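Local coordinates for variant surface glycoprotein MITat 1.13 (PDB 6Z8H) that probably forms part of the dense coat on the trypanosome surface, helping the parasite evade the host immune response through antigenic variation, at residues H194-A199 / S231-S236; D198-S203 / N244-I249. All blocks are in the same frame, centred on the assembly; numbering follows the deposited sequence.

Contact 1: residues H194-A199 / S231-S236; sequences HGHLDA and SSKDES
His-196 and Lys-233 cross at about a right angle, the lysine chain lying over one face of the imidazole. They meet where the loop after strand 221-229 folds back over strand 194-202 of the antiparallel sheet. Lys-233 CD makes a CH-pi contact, 3.4 Å from the centroid of the His-196 ring. A bend in the lysine chain at chi3 (91°) carries NZ on past the ring, and NZ stays 4.5 Å from His-196 NE2. The ring is also fixed at its edge. His-196 ND1 hydrogen-bonds to Ser-251 OG and NE2 to Ser-229 OG, so both ring nitrogens are satisfied and the rotation of the ring is set. Ser-251 OG also bonds to Lys-233 O, which ties the loop to strand 247-253. His-194 takes a shorter partner. With CG anti to the carbonyl carbon (chi1 -67°), its ring lies against the backbone of Ser-232. Ser-232 CB sits over its face, 3.9 Å from the ring centroid, in a second CH-pi contact. No hydrogen bond joins the two segments directly. Ser-231 O approaches the edge of the other imidazole in the ring plane, 3.0 Å from His-196 CE1.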
# COMPACT_ATOMS: atom_id res chain seq x y z
N HIS A 194 -20.60 22.63 -6.38
CA HIS A 194 -21.73 23.42 -5.93
C HIS A 194 -22.93 22.52 -5.75
O HIS A 194 -23.14 21.57 -6.52
CB HIS A 194 -22.08 24.54 -6.93
CG HIS A 194 -21.02 25.58 -7.03
ND1 HIS A 194 -19.92 25.45 -7.85
CD2 HIS A 194 -20.87 26.77 -6.40
CE1 HIS A 194 -19.15 26.51 -7.73
NE2 HIS A 194 -19.71 27.34 -6.86
N GLY A 195 -23.76 22.87 -4.78
CA GLY A 195 -25.07 22.29 -4.62
C GLY A 195 -26.08 23.31 -5.10
O GLY A 195 -25.85 24.51 -4.97
N HIS A 196 -27.20 22.85 -5.66
CA HIS A 196 -28.19 23.70 -6.30
C HIS A 196 -29.54 23.45 -5.67
O HIS A 196 -30.01 22.31 -5.59
CB HIS A 196 -28.27 23.41 -7.79
CG HIS A 196 -26.94 23.50 -8.47
ND1 HIS A 196 -26.17 24.65 -8.43
CD2 HIS A 196 -26.25 22.61 -9.22
CE1 HIS A 196 -25.05 24.44 -9.10
NE2 HIS A 196 -25.06 23.21 -9.58
N LEU A 197 -30.19 24.53 -5.29
CA LEU A 197 -31.57 24.47 -4.83
C LEU A 197 -32.43 24.61 -6.08
O LEU A 197 -32.42 25.67 -6.72
CB LEU A 197 -31.82 25.60 -3.85
CG LEU A 197 -33.28 25.87 -3.52
CD1 LEU A 197 -33.99 24.63 -3.00
CD2 LEU A 197 -33.38 27.01 -2.51
N ASP A 198 -33.01 23.49 -6.53
CA ASP A 198 -33.93 23.47 -7.67
C ASP A 198 -35.35 23.72 -7.17
O ASP A 198 -35.77 23.16 -6.15
CB ASP A 198 -33.88 22.13 -8.41
CG ASP A 198 -32.55 21.89 -9.11
OD1 ASP A 198 -31.95 22.87 -9.64
OD2 ASP A 198 -32.13 20.72 -9.14
N ALA A 199 -36.08 24.58 -7.88
CA ALA A 199 -37.42 24.95 -7.45
C ALA A 199 -38.38 24.92 -8.63
O ALA A 199 -38.00 25.27 -9.75
CB ALA A 199 -37.41 26.32 -6.79
N SER A 231 -20.38 23.78 -11.52
CA SER A 231 -20.42 25.22 -11.73
C SER A 231 -21.52 25.84 -10.89
O SER A 231 -22.57 25.23 -10.67
CB SER A 231 -20.71 25.56 -13.19
OG SER A 231 -19.89 24.83 -14.07
N SER A 232 -21.30 27.08 -10.46
CA SER A 232 -22.36 27.83 -9.80
C SER A 232 -23.50 28.13 -10.78
O SER A 232 -23.28 28.37 -11.96
CB SER A 232 -21.81 29.13 -9.23
OG SER A 232 -22.77 29.82 -8.46
N LYS A 233 -24.73 28.13 -10.26
CA LYS A 233 -25.93 28.40 -11.05
C LYS A 233 -26.87 29.35 -10.33
O LYS A 233 -27.07 29.25 -9.11
CB LYS A 233 -26.71 27.09 -11.38
CG LYS A 233 -25.97 26.13 -12.32
CD LYS A 233 -26.41 24.66 -12.17
CE LYS A 233 -27.55 24.26 -13.09
NZ LYS A 233 -27.79 22.79 -13.10
N ASP A 234 -27.46 30.27 -11.09
CA ASP A 234 -28.56 31.09 -10.59
C ASP A 234 -29.46 31.37 -11.79
O ASP A 234 -29.15 32.25 -12.60
CB ASP A 234 -28.04 32.39 -9.98
CG ASP A 234 -29.13 33.18 -9.29
OD1 ASP A 234 -30.30 32.95 -9.60
OD2 ASP A 234 -28.80 34.02 -8.44
N GLU A 235 -30.57 30.65 -11.94
CA GLU A 235 -31.45 30.80 -13.12
C GLU A 235 -32.74 31.49 -12.68
O GLU A 235 -33.76 31.31 -13.37
CB GLU A 235 -31.74 29.44 -13.75
CG GLU A 235 -30.59 28.89 -14.58
CD GLU A 235 -30.74 27.44 -15.01
OE1 GLU A 235 -30.82 26.58 -14.12
OE2 GLU A 235 -30.78 27.19 -16.22
N SER A 236 -32.71 32.25 -11.58
CA SER A 236 -33.92 32.91 -11.12
C SER A 236 -34.46 33.90 -12.16
O SER A 236 -35.69 34.12 -12.22
CB SER A 236 -33.62 33.59 -9.78
OG SER A 236 -32.45 34.37 -9.84

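Contact 2: residues D198-S203 / N244-I249; sequences DATCAS and NNKRAI
Ala-199 and Arg-247 form an antiparallel hydrogen-bonded pair between strands 194-202 and 247-253, neighbours in the sheet. Ala-199 N gives a bond of 2.9 Å to Arg-247 O, and Arg-247 N returns one of 3.2 Å to Ala-199 O. Asp-198 and Ala-248 make the adjoining non-hydrogen-bonded pair, with Asp-198 OD1 3.3 Å from Ala-248 CB. The N-to-C directions of the short strand segments differ by 113°, and the pairing is brief. Packing is close on both faces here. On one, Ala-199 CB lies 3.6 Å from Ile-249 CD1, and Trp-239 of helix 236-239 touches both residues. Phe-152 of the second subunit also packs on Ile-249. Arg-247 leaves from the Ala-199 face and folds back on its own segment, where NH1 reaches Lys-246 O at 2.8 Å in the guanidinium plane. Thr-200 OG1 sits 3.3 Å from Lys-246 CB. The solvent side is looser: the end of exposed Lys-246 leads away, and Asn-244 and Asn-245 lie at the rim. Lys-246 NZ remains 5.6 Å from Asp-198 OD2, which bonds instead to Thr-227 OG1. Two backbone bonds and apolar contacts hold the strands, so the join probably depends little on side-chain charge.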
# COMPACT_ATOMS: atom_id res chain seq x y z
N ASP A 198 -33.01 23.49 -6.53
CA ASP A 198 -33.93 23.47 -7.67
C ASP A 198 -35.35 23.72 -7.17
O ASP A 198 -35.77 23.16 -6.15
CB ASP A 198 -33.88 22.13 -8.41
CG ASP A 198 -32.55 21.89 -9.11
OD1 ASP A 198 -31.95 22.87 -9.64
OD2 ASP A 198 -32.13 20.72 -9.14
N ALA A 199 -36.08 24.58 -7.88
CA ALA A 199 -37.42 24.95 -7.45
C ALA A 199 -38.38 24.92 -8.63
O ALA A 199 -38.00 25.27 -9.75
CB ALA A 199 -37.41 26.32 -6.79
N THR A 200 -39.59 24.45 -8.35
CA THR A 200 -40.71 24.49 -9.30
C THR A 200 -41.97 24.85 -8.53
O THR A 200 -42.27 24.22 -7.51
CB THR A 200 -40.94 23.12 -9.95
OG1 THR A 200 -39.68 22.60 -10.43
CG2 THR A 200 -41.95 23.19 -11.08
N CYS A 201 -42.72 25.85 -9.02
CA CYS A 201 -43.99 26.25 -8.42
C CYS A 201 -45.07 26.33 -9.49
O CYS A 201 -44.84 26.58 -10.68
CB CYS A 201 -43.85 27.55 -7.62
SG CYS A 201 -45.32 28.06 -6.64
N ALA A 202 -46.26 26.06 -9.05
CA ALA A 202 -47.33 26.10 -10.03
C ALA A 202 -48.58 26.35 -9.25
O ALA A 202 -48.95 25.51 -8.43
CB ALA A 202 -47.41 24.78 -10.77
N SER A 203 -49.22 27.49 -9.50
CA SER A 203 -50.44 27.89 -8.84
C SER A 203 -51.55 27.90 -9.88
O SER A 203 -51.29 27.94 -11.08
CB SER A 203 -50.26 29.27 -8.21
OG SER A 203 -49.69 30.16 -9.17
N ASN A 244 -43.17 27.50 -13.35
CA ASN A 244 -43.56 26.11 -13.66
C ASN A 244 -42.48 25.37 -14.46
O ASN A 244 -42.81 24.31 -14.99
CB ASN A 244 -44.94 26.08 -14.33
CG ASN A 244 -45.11 26.98 -15.54
OD1 ASN A 244 -44.49 28.03 -15.64
ND2 ASN A 244 -46.02 26.58 -16.40
N ASN A 245 -41.27 25.89 -14.53
CA ASN A 245 -40.13 25.16 -15.07
C ASN A 245 -39.14 24.98 -13.93
O ASN A 245 -38.89 25.89 -13.13
CB ASN A 245 -39.49 25.90 -16.23
CG ASN A 245 -40.49 26.33 -17.27
OD1 ASN A 245 -40.78 25.61 -18.24
ND2 ASN A 245 -41.03 27.51 -17.07
N LYS A 246 -38.61 23.78 -13.85
CA LYS A 246 -37.64 23.46 -12.81
C LYS A 246 -36.34 24.19 -13.11
O LYS A 246 -35.77 24.03 -14.20
CB LYS A 246 -37.45 21.96 -12.77
CG LYS A 246 -36.58 21.52 -11.61
CD LYS A 246 -36.45 20.01 -11.53
CE LYS A 246 -35.85 19.42 -12.80
NZ LYS A 246 -35.54 17.96 -12.66
N ARG A 247 -35.91 25.04 -12.19
CA ARG A 247 -34.66 25.77 -12.36
C ARG A 247 -33.86 25.82 -11.06
O ARG A 247 -34.42 25.79 -9.96
CB ARG A 247 -34.91 27.21 -12.84
CG ARG A 247 -35.63 27.29 -14.18
CD ARG A 247 -34.76 26.77 -15.27
NE ARG A 247 -35.27 26.96 -16.64
CZ ARG A 247 -35.91 26.04 -17.34
NH1 ARG A 247 -36.28 24.90 -16.78
NH2 ARG A 247 -36.25 26.29 -18.60
N ALA A 248 -32.55 25.94 -11.21
CA ALA A 248 -31.65 26.09 -10.07
C ALA A 248 -31.64 27.56 -9.67
O ALA A 248 -31.08 28.40 -10.38
CB ALA A 248 -30.23 25.63 -10.44
N ILE A 249 -32.30 27.88 -8.55
CA ILE A 249 -32.49 29.28 -8.17
C ILE A 249 -31.49 29.78 -7.13
O ILE A 249 -31.48 30.98 -6.83
CB ILE A 249 -33.93 29.54 -7.67
CG1 ILE A 249 -34.21 28.80 -6.36
CG2 ILE A 249 -34.95 29.13 -8.73
CD1 ILE A 249 -35.58 29.18 -5.75

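Contacts 1 and 2 lie side by side, their centres about 11 Å apart, toward one end of the elongated chain. Both start from strand 194-202 and share Asp-198 and Ala-199. Along the chain this strand comes first, then segment 231-236, which leads into helix 236-239, and then segment 244-249, which enters strand 247-253. The loop and the last strand also meet each other. Glu-235 N probably hydrogen-bonds to Ala-248 O at 2.8 Å, and Lys-233 CB packs on Ala-248 CB. The loop thus packs against two neighbouring strands of the five-stranded antiparallel sheet. Both contacts also touch the second subunit, so this region takes part in the dimer interface.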